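Local structure of protein sifA (3CXB) at residues V29-I34 and T41-A46; K35-S40 and R81-V86; A208-G213 and N233-T238. The protein acts as a secreted Salmonella effector that interacts with host PLEKHM2 (SKIP) and is required for endosomal tubulation and the formation of Salmonella-induced filaments. One frame throughout, in Å; residues are numbered along the deposited sequence.

Contacts 1 and 2 are neighbours, while contact 3 stands apart. The segments of the first two alternate along the chain: K35-S40 is the connection that joins the two helices of contact 1, and the centres of the two contacts lie about 9 Å apart. Phe-38 links them, its CZ meeting CB of Ala-46 at 3.7 Å. Contact 3, between A208-G213 and N233-T238, belongs to the helical C-terminal part; its centre is about 39 Å from the centre of contact 1 and about 38 Å from that of contact 2, across the chain's centre from the latter. All three fall within residues 1-330, the region assigned to interaction with PLEKHM2.

Contact 1: V29-I34 and T41-A46; sequences VLWEKI and TGKAKA
Trp-31 carries this contact from the first helix, reaching across to Lys-43 and Ala-46 at the start of the second. Leu-30, the residue before it, is buried on the same helix and packs on Leu-50, so a branched aliphatic side chain fills the interior where helices 25-34 and 42-54 come together, and Trp-31 rests on Leu-50 as well. Trp-31 has CG anti to its backbone N (chi1 -175°), which directs the long indole to the second helix. Its six-membered ring leads: CZ2 lies 3.6 Å from CB of Lys-43, whose CA sits at the ring edge in the plane. Ala-46 CB also lies at the ring edge, 4.3 Å from CZ3 of Trp-31, and a methyl group suits this spot because the indole and Leu-72 and Leu-75 of helix 62-75 all crowd round it. The Lys-43 side chain crosses the indole at about a right angle. With its CG between backbone N and carbonyl carbon (chi1 70°) and the rest extended, only the root of the lysine touches the ring while the ammonium is carried off, as fits an exposed site. Trp-31 also has a cation-pi partner in Lys-23. Glu-32 is exposed and forms a salt bridge through OE2 with Lys-35 NZ. At the end of the segment, Ile-34 is buried again, and its N bonds to Leu-30 O at 2.9 Å; Leu-30 O also accepts from Lys-33 N. No hydrogen bond joins the two segments. The arrangement is that of a helical hairpin, two successive helices linked by a short connection and held by apolar side chains, here with one large aromatic bridging them.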
loop_
_atom_site.group_PDB
_atom_site.type_symbol
_atom_site.label_atom_id
_atom_site.label_comp_id
_atom_site.label_asym_id
_atom_site.label_seq_id
_atom_site.Cartn_x
_atom_site.Cartn_y
_atom_site.Cartn_z
ATOM N N VAL A 29 6.401 -26.517 13.310
ATOM C CA VAL A 29 5.321 -26.556 14.273
ATOM C C VAL A 29 4.200 -25.629 13.797
ATOM O O VAL A 29 3.024 -25.919 13.986
ATOM C CB VAL A 29 5.820 -26.140 15.694
ATOM C CG1 VAL A 29 6.537 -24.835 15.622
ATOM C CG2 VAL A 29 4.658 -26.016 16.661
ATOM N N LEU A 30 4.557 -24.523 13.155
ATOM C CA LEU A 30 3.536 -23.591 12.694
ATOM C C LEU A 30 2.836 -24.156 11.484
ATOM O O LEU A 30 1.621 -24.058 11.354
ATOM C CB LEU A 30 4.145 -22.240 12.321
ATOM C CG LEU A 30 3.141 -21.339 11.598
ATOM C CD1 LEU A 30 1.935 -21.104 12.487
ATOM C CD2 LEU A 30 3.771 -20.036 11.249
ATOM N N TRP A 31 3.623 -24.755 10.601
ATOM C CA TRP A 31 3.075 -25.312 9.383
ATOM C C TRP A 31 2.158 -26.484 9.658
ATOM O O TRP A 31 1.133 -26.645 8.995
ATOM C CB TRP A 31 4.192 -25.739 8.441
ATOM C CG TRP A 31 3.670 -26.219 7.129
ATOM C CD1 TRP A 31 3.762 -27.483 6.624
ATOM C CD2 TRP A 31 2.923 -25.457 6.176
ATOM N NE1 TRP A 31 3.116 -27.560 5.419
ATOM C CE2 TRP A 31 2.593 -26.329 5.117
ATOM C CE3 TRP A 31 2.494 -24.122 6.115
ATOM C CZ2 TRP A 31 1.855 -25.910 4.009
ATOM C CZ3 TRP A 31 1.759 -23.709 5.017
ATOM C CH2 TRP A 31 1.448 -24.602 3.978
ATOM N N GLU A 32 2.523 -27.304 10.639
ATOM C CA GLU A 32 1.711 -28.455 10.984
ATOM C C GLU A 32 0.380 -28.016 11.562
ATOM O O GLU A 32 -0.548 -28.807 11.656
ATOM C CB GLU A 32 2.430 -29.338 11.997
ATOM C CG GLU A 32 2.152 -30.815 11.800
ATOM C CD GLU A 32 2.428 -31.255 10.375
ATOM O OE1 GLU A 32 3.527 -30.934 9.860
ATOM O OE2 GLU A 32 1.552 -31.918 9.773
ATOM N N LYS A 33 0.273 -26.754 11.945
ATOM C CA LYS A 33 -0.975 -26.276 12.510
ATOM C C LYS A 33 -1.776 -25.405 11.551
ATOM O O LYS A 33 -2.988 -25.255 11.711
ATOM C CB LYS A 33 -0.695 -25.498 13.799
ATOM C CG LYS A 33 -0.078 -26.358 14.903
ATOM C CD LYS A 33 0.064 -25.618 16.225
ATOM C CE LYS A 33 0.600 -26.563 17.299
ATOM N NZ LYS A 33 0.699 -25.929 18.645
ATOM N N ILE A 34 -1.096 -24.833 10.560
ATOM C CA ILE A 34 -1.730 -23.936 9.591
ATOM C C ILE A 34 -1.933 -24.662 8.251
ATOM O O ILE A 34 -2.781 -24.293 7.439
ATOM C CB ILE A 34 -0.848 -22.634 9.414
ATOM C CG1 ILE A 34 -1.705 -21.449 8.969
ATOM C CG2 ILE A 34 0.244 -22.857 8.397
ATOM C CD1 ILE A 34 -2.718 -21.014 10.008
ATOM N N THR A 41 -2.917 -26.596 -4.478
ATOM C CA THR A 41 -1.780 -25.781 -4.883
ATOM C C THR A 41 -1.551 -24.609 -3.954
ATOM O O THR A 41 -0.486 -23.998 -3.962
ATOM C CB THR A 41 -2.008 -25.228 -6.283
ATOM O OG1 THR A 41 -2.185 -26.316 -7.195
ATOM C CG2 THR A 41 -0.839 -24.370 -6.719
ATOM N N GLY A 42 -2.561 -24.303 -3.152
ATOM C CA GLY A 42 -2.464 -23.182 -2.242
ATOM C C GLY A 42 -1.419 -23.276 -1.147
ATOM O O GLY A 42 -0.859 -22.256 -0.753
ATOM N N LYS A 43 -1.148 -24.477 -0.647
ATOM C CA LYS A 43 -0.177 -24.616 0.430
ATOM C C LYS A 43 1.284 -24.405 -0.007
ATOM O O LYS A 43 2.104 -23.901 0.771
ATOM C CB LYS A 43 -0.349 -25.972 1.123
ATOM C CG LYS A 43 0.059 -27.160 0.296
ATOM C CD LYS A 43 -0.232 -28.455 1.039
ATOM C CE LYS A 43 0.245 -29.683 0.246
ATOM N NZ LYS A 43 0.094 -30.981 0.989
ATOM N N ALA A 44 1.616 -24.776 -1.241
ATOM C CA ALA A 44 2.975 -24.564 -1.740
ATOM C C ALA A 44 3.230 -23.049 -1.783
ATOM O O ALA A 44 4.339 -22.584 -1.481
ATOM C CB ALA A 44 3.136 -25.164 -3.119
ATOM N N LYS A 45 2.203 -22.282 -2.144
ATOM C CA LYS A 45 2.330 -20.834 -2.182
ATOM C C LYS A 45 2.310 -20.209 -0.773
ATOM O O LYS A 45 3.053 -19.261 -0.493
ATOM C CB LYS A 45 1.221 -20.216 -3.037
ATOM C CG LYS A 45 1.314 -20.555 -4.523
ATOM C CD LYS A 45 0.120 -19.992 -5.300
ATOM C CE LYS A 45 0.159 -20.385 -6.777
ATOM N NZ LYS A 45 -0.933 -19.757 -7.584
ATOM N N ALA A 46 1.470 -20.722 0.114
ATOM C CA ALA A 46 1.412 -20.186 1.472
ATOM C C ALA A 46 2.715 -20.531 2.201
ATOM O O ALA A 46 3.112 -19.871 3.165
ATOM C CB ALA A 46 0.212 -20.774 2.224
#

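Contact 2: K35-S40 and R81-V86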
loop_
_atom_site.group_PDB
_atom_site.type_symbol
_atom_site.label_atom_id
_atom_site.label_comp_id
_atom_site.label_asym_id
_atom_site.label_seq_id
_atom_site.Cartn_x
_atom_site.Cartn_y
_atom_site.Cartn_z
ATOM N N LYS A 35 -1.151 -25.721 8.072
ATOM C CA LYS A 35 -1.157 -26.573 6.892
ATOM C C LYS A 35 -2.503 -26.819 6.228
ATOM O O LYS A 35 -2.640 -26.647 5.018
ATOM C CB LYS A 35 -0.555 -27.914 7.277
ATOM C CG LYS A 35 -0.473 -28.929 6.176
ATOM C CD LYS A 35 0.017 -30.258 6.729
ATOM C CE LYS A 35 -0.950 -30.800 7.765
ATOM N NZ LYS A 35 -0.589 -32.179 8.160
ATOM N N ASP A 36 -3.484 -27.240 7.016
ATOM C CA ASP A 36 -4.800 -27.559 6.479
ATOM C C ASP A 36 -5.654 -26.343 6.217
ATOM O O ASP A 36 -6.791 -26.467 5.778
ATOM C CB ASP A 36 -5.542 -28.515 7.416
ATOM C CG ASP A 36 -4.768 -29.799 7.675
ATOM O OD1 ASP A 36 -4.417 -30.508 6.703
ATOM O OD2 ASP A 36 -4.513 -30.094 8.864
ATOM N N PHE A 37 -5.111 -25.166 6.478
ATOM C CA PHE A 37 -5.857 -23.942 6.244
ATOM C C PHE A 37 -5.952 -23.606 4.758
ATOM O O PHE A 37 -6.687 -22.699 4.370
ATOM C CB PHE A 37 -5.193 -22.778 6.979
ATOM C CG PHE A 37 -5.464 -22.756 8.452
ATOM C CD1 PHE A 37 -5.150 -23.852 9.250
ATOM C CD2 PHE A 37 -6.026 -21.631 9.047
ATOM C CE1 PHE A 37 -5.393 -23.833 10.627
ATOM C CE2 PHE A 37 -6.274 -21.597 10.422
ATOM C CZ PHE A 37 -5.955 -22.704 11.214
ATOM N N PHE A 38 -5.215 -24.340 3.929
ATOM C CA PHE A 38 -5.202 -24.079 2.493
ATOM C C PHE A 38 -5.428 -25.315 1.637
ATOM O O PHE A 38 -5.001 -26.414 1.994
ATOM C CB PHE A 38 -3.873 -23.453 2.104
ATOM C CG PHE A 38 -3.379 -22.448 3.086
ATOM C CD1 PHE A 38 -2.551 -22.831 4.124
ATOM C CD2 PHE A 38 -3.708 -21.104 2.952
ATOM C CE1 PHE A 38 -2.053 -21.891 5.020
ATOM C CE2 PHE A 38 -3.219 -20.158 3.841
ATOM C CZ PHE A 38 -2.386 -20.550 4.873
ATOM N N PHE A 39 -6.083 -25.115 0.495
ATOM C CA PHE A 39 -6.393 -26.200 -0.432
ATOM C C PHE A 39 -5.155 -26.835 -1.073
ATOM O O PHE A 39 -4.078 -26.861 -0.474
ATOM C CB PHE A 39 -7.342 -25.704 -1.522
ATOM C CG PHE A 39 -6.795 -24.565 -2.329
ATOM C CD1 PHE A 39 -6.540 -23.335 -1.731
ATOM C CD2 PHE A 39 -6.548 -24.713 -3.694
ATOM C CE1 PHE A 39 -6.051 -22.265 -2.475
ATOM C CE2 PHE A 39 -6.057 -23.645 -4.451
ATOM C CZ PHE A 39 -5.809 -22.418 -3.839
ATOM N N SER A 40 -5.320 -27.343 -2.292
ATOM C CA SER A 40 -4.246 -28.010 -3.023
ATOM C C SER A 40 -2.995 -27.168 -3.285
ATOM O O SER A 40 -2.117 -27.053 -2.432
ATOM C CB SER A 40 -4.787 -28.547 -4.353
ATOM O OG SER A 40 -3.767 -29.197 -5.091
ATOM N N ARG A 81 -10.917 -18.507 7.088
ATOM C CA ARG A 81 -10.603 -17.090 6.972
ATOM C C ARG A 81 -10.930 -16.249 8.202
ATOM O O ARG A 81 -10.331 -15.189 8.410
ATOM C CB ARG A 81 -11.255 -16.493 5.723
ATOM C CG ARG A 81 -10.572 -16.953 4.450
ATOM C CD ARG A 81 -11.128 -16.303 3.183
ATOM N NE ARG A 81 -10.562 -16.925 1.982
ATOM C CZ ARG A 81 -10.855 -16.578 0.731
ATOM N NH1 ARG A 81 -11.721 -15.603 0.484
ATOM N NH2 ARG A 81 -10.275 -17.208 -0.281
ATOM N N ASP A 82 -11.874 -16.687 9.028
ATOM C CA ASP A 82 -12.156 -15.896 10.220
ATOM C C ASP A 82 -11.007 -16.094 11.198
ATOM O O ASP A 82 -10.975 -15.487 12.263
ATOM C CB ASP A 82 -13.508 -16.265 10.866
ATOM C CG ASP A 82 -13.625 -17.733 11.205
ATOM O OD1 ASP A 82 -12.630 -18.311 11.674
ATOM O OD2 ASP A 82 -14.727 -18.301 11.013
ATOM N N ARG A 83 -10.055 -16.942 10.824
ATOM C CA ARG A 83 -8.892 -17.185 11.665
ATOM C C ARG A 83 -7.858 -16.075 11.495
ATOM O O ARG A 83 -6.899 -16.011 12.256
ATOM C CB ARG A 83 -8.217 -18.519 11.324
ATOM C CG ARG A 83 -8.981 -19.780 11.688
ATOM C CD ARG A 83 -9.448 -19.760 13.125
ATOM N NE ARG A 83 -10.756 -19.122 13.234
ATOM C CZ ARG A 83 -11.283 -18.670 14.366
ATOM N NH1 ARG A 83 -12.489 -18.111 14.357
ATOM N NH2 ARG A 83 -10.601 -18.756 15.501
ATOM N N PHE A 84 -8.036 -15.223 10.487
ATOM C CA PHE A 84 -7.112 -14.117 10.229
ATOM C C PHE A 84 -7.743 -12.807 10.688
ATOM O O PHE A 84 -8.488 -12.167 9.939
ATOM C CB PHE A 84 -6.794 -14.022 8.733
ATOM C CG PHE A 84 -6.067 -15.209 8.187
ATOM C CD1 PHE A 84 -6.740 -16.384 7.918
ATOM C CD2 PHE A 84 -4.688 -15.149 7.947
ATOM C CE1 PHE A 84 -6.051 -17.490 7.415
ATOM C CE2 PHE A 84 -3.987 -16.247 7.443
ATOM C CZ PHE A 84 -4.666 -17.419 7.176
ATOM N N GLN A 85 -7.421 -12.382 11.900
ATOM C CA GLN A 85 -8.022 -11.165 12.431
ATOM C C GLN A 85 -7.053 -9.992 12.570
ATOM O O GLN A 85 -5.881 -10.185 12.874
ATOM C CB GLN A 85 -8.655 -11.496 13.783
ATOM C CG GLN A 85 -9.345 -12.868 13.796
ATOM C CD GLN A 85 -9.541 -13.433 15.193
ATOM O OE1 GLN A 85 -8.604 -13.493 15.987
ATOM N NE2 GLN A 85 -10.758 -13.863 15.492
ATOM N N VAL A 86 -7.556 -8.782 12.344
ATOM C CA VAL A 86 -6.763 -7.564 12.458
ATOM C C VAL A 86 -7.571 -6.513 13.232
ATOM O O VAL A 86 -8.761 -6.339 12.983
ATOM C CB VAL A 86 -6.341 -7.004 11.041
ATOM C CG1 VAL A 86 -7.209 -7.579 9.955
ATOM C CG2 VAL A 86 -6.434 -5.502 11.010
#
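The ring of Phe-37 has two atoms of the second segment at its edge: CB of Arg-83 lies in the ring plane, and CE1 of Phe-84 comes near that plane at 4.5 Å from CD2 of Phe-37. Within its own segment, Phe-38 offers a face to CB of Phe-37, which sits 3.8 Å above the plane and offset toward the rim; the edge of the Phe-84 ring likewise has Arg-81 O of its own segment in its plane. Phe-37, through Arg-83 and Phe-84, joins the connection between helices 25-34 and 42-54 to the type I beta turn from Arg-81 to Phe-84, which leads into strand 84-87, an outermost strand of the five-stranded antiparallel sheet. The turn is closed by Phe-84 N bonding to Arg-81 O at 3.1 Å. Phenylalanine suits positions 37, 38 and 84 because all three are buried: Phe-38 and Phe-84 both press on Leu-72 of helix 62-75, and Phe-84 also meets Ile-100 of the adjoining strand. The backbone of Phe-37 is tied by hydrogen bonding to Cys-77.

Arg-83 divides its side chain between two jobs. Its methylenes give Phe-37 an apolar partner, CG approaching obliquely to 3.5 Å from CE2 of Phe-37, and bends at chi2 (-51°) and chi3 then turn the chain away, leaving the guanidinium plane 47° from that of the ring. The head group is turned to polar partners: NH2 is bonded to Asp-102 O, and NE and NH1 engage Asp-82 in a salt bridge. Both of these bonds converge on one oxygen. NE reaches Asp-82 OD1 at 2.6 Å, nearly in line with the C-O bond, whereas NH1 reaches the same OD1 at 2.7 Å from above the carboxylate plane.

Contact 3: A208-G213 and N233-T238; sequences AKIQSG and NAFLET
Phe-235 is set across two side chains of the opposing helix, standing at about a right angle to both Ile-210 and Gln-211. The frame is an antiparallel helix pair in the helical C-terminal part of the protein, whose fold resembles the SopE family of bacterial guanine-nucleotide exchange factors; the local axes of 208-213 and 233-238 run at 145° and approach to 9.8 Å. With chi1 at 174° the ring of Phe-235 leaves on the side of the carbonyl carbon and enters the interface, where it also touches Ala-207. Its CD1 lies 3.8 Å from CG2 of Ile-210, the branch of the isoleucine that faces it, and this is the apolar side-chain pair across the contact. A branched, wholly apolar side chain suits this buried place, and Ile-210 has a further neighbour in Ile-310 of helix 307-324.

Gln-211, nearer the margin, bends at chi2, which brings its amide end across the ring of Phe-235. Both CG, 3.7 Å from CE1 of Phe-235, and the amide NE2 lie against the ring; NE2 comes in obliquely, and the amide plane is turned 58° from that of the ring. Glutamine suits this partly exposed position, its flexible chain laying methylene and amide alike on the aromatic. On the other helix, CB of Thr-238 is directed at the facing helix, though its modelled approach to Ile-210 is too close to be relied on; Thr-238 also packs on Gln-317, so helix 307-324 touches both helices of the pair. Lys-209, off the interface, makes a salt bridge to Asp-296. No hydrogen bond crosses between the segments. Within helix 197-220, however, Ala-208 O is doubly gripped, by Ser-212 N at 3.0 Å and by Ser-212 OG at 2.9 Å, the two donors coming from opposite faces of the carbonyl plane.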
loop_
_atom_site.group_PDB
_atom_site.type_symbol
_atom_site.label_atom_id
_atom_site.label_comp_id
_atom_site.label_asym_id
_atom_site.label_seq_id
_atom_site.Cartn_x
_atom_site.Cartn_y
_atom_site.Cartn_z
ATOM N N ALA A 208 -1.429 7.827 -15.170
ATOM C CA ALA A 208 -0.901 9.126 -14.751
ATOM C C ALA A 208 0.464 8.947 -14.064
ATOM O O ALA A 208 1.377 9.766 -14.245
ATOM C CB ALA A 208 -1.862 9.796 -13.808
ATOM N N LYS A 209 0.587 7.878 -13.274
ATOM C CA LYS A 209 1.824 7.570 -12.571
ATOM C C LYS A 209 2.895 7.235 -13.610
ATOM O O LYS A 209 4.050 7.664 -13.512
ATOM C CB LYS A 209 1.613 6.372 -11.646
ATOM C CG LYS A 209 2.262 6.496 -10.287
ATOM C CD LYS A 209 1.762 7.718 -9.562
ATOM C CE LYS A 209 2.065 7.634 -8.072
ATOM N NZ LYS A 209 1.904 8.961 -7.400
ATOM N N ILE A 210 2.496 6.479 -14.621
ATOM C CA ILE A 210 3.426 6.097 -15.669
ATOM C C ILE A 210 3.914 7.334 -16.398
ATOM O O ILE A 210 5.074 7.402 -16.802
ATOM C CB ILE A 210 2.794 5.102 -16.670
ATOM C CG1 ILE A 210 2.501 3.775 -15.956
ATOM C CG2 ILE A 210 3.768 4.843 -17.804
ATOM C CD1 ILE A 210 1.597 2.845 -16.695
ATOM N N GLN A 211 3.038 8.319 -16.560
ATOM C CA GLN A 211 3.437 9.555 -17.233
ATOM C C GLN A 211 4.411 10.398 -16.400
ATOM O O GLN A 211 5.373 10.946 -16.934
ATOM C CB GLN A 211 2.209 10.393 -17.596
ATOM C CG GLN A 211 1.739 10.170 -19.023
ATOM C CD GLN A 211 2.838 10.451 -20.048
ATOM O OE1 GLN A 211 3.410 11.543 -20.081
ATOM N NE2 GLN A 211 3.136 9.465 -20.887
ATOM N N SER A 212 4.157 10.509 -15.095
ATOM C CA SER A 212 5.047 11.265 -14.221
ATOM C C SER A 212 6.436 10.645 -14.342
ATOM O O SER A 212 7.411 11.339 -14.647
ATOM C CB SER A 212 4.559 11.198 -12.783
ATOM O OG SER A 212 3.180 11.501 -12.735
ATOM N N GLY A 213 6.525 9.336 -14.124
ATOM C CA GLY A 213 7.810 8.677 -14.238
ATOM C C GLY A 213 8.545 9.035 -15.525
ATOM O O GLY A 213 9.753 9.269 -15.522
ATOM N N ASN A 233 6.730 5.613 -26.617
ATOM C CA ASN A 233 6.889 4.177 -26.694
ATOM C C ASN A 233 6.921 3.606 -25.277
ATOM O O ASN A 233 6.271 2.603 -24.992
ATOM C CB ASN A 233 8.165 3.827 -27.464
ATOM C CG ASN A 233 7.960 3.844 -28.984
ATOM O OD1 ASN A 233 7.338 4.760 -29.538
ATOM N ND2 ASN A 233 8.490 2.828 -29.661
ATOM N N ALA A 234 7.649 4.260 -24.377
ATOM C CA ALA A 234 7.729 3.785 -23.001
ATOM C C ALA A 234 6.341 3.802 -22.373
ATOM O O ALA A 234 5.903 2.813 -21.774
ATOM C CB ALA A 234 8.698 4.662 -22.178
ATOM N N PHE A 235 5.646 4.929 -22.508
ATOM C CA PHE A 235 4.303 5.041 -21.954
ATOM C C PHE A 235 3.347 3.942 -22.436
ATOM O O PHE A 235 2.576 3.396 -21.649
ATOM C CB PHE A 235 3.655 6.364 -22.307
ATOM C CG PHE A 235 2.228 6.443 -21.862
ATOM C CD1 PHE A 235 1.919 6.775 -20.543
ATOM C CD2 PHE A 235 1.187 6.149 -22.747
ATOM C CE1 PHE A 235 0.596 6.824 -20.112
ATOM C CE2 PHE A 235 -0.151 6.196 -22.317
ATOM C CZ PHE A 235 -0.443 6.533 -21.001
ATOM N N LEU A 236 3.366 3.647 -23.732
ATOM C CA LEU A 236 2.489 2.623 -24.283
ATOM C C LEU A 236 2.924 1.220 -23.894
ATOM O O LEU A 236 2.080 0.337 -23.688
ATOM C CB LEU A 236 2.447 2.718 -25.813
ATOM C CG LEU A 236 1.988 4.050 -26.417
ATOM C CD1 LEU A 236 2.143 3.974 -27.925
ATOM C CD2 LEU A 236 0.556 4.362 -26.037
ATOM N N GLU A 237 4.238 1.029 -23.798
ATOM C CA GLU A 237 4.824 -0.258 -23.457
ATOM C C GLU A 237 4.513 -0.629 -22.009
ATOM O O GLU A 237 4.030 -1.729 -21.734
ATOM C CB GLU A 237 6.338 -0.212 -23.677
ATOM C CG GLU A 237 6.995 -1.570 -23.827
ATOM C CD GLU A 237 7.458 -1.833 -25.248
ATOM O OE1 GLU A 237 7.779 -3.002 -25.560
ATOM O OE2 GLU A 237 7.508 -0.874 -26.049
ATOM N N THR A 238 4.760 0.284 -21.078
ATOM C CA THR A 238 4.481 -0.041 -19.689
ATOM C C THR A 238 2.974 -0.194 -19.492
ATOM O O THR A 238 2.525 -1.054 -18.732
ATOM C CB THR A 238 5.016 1.024 -18.712
ATOM O OG1 THR A 238 4.050 2.065 -18.586
ATOM C CG2 THR A 238 6.328 1.617 -19.212
#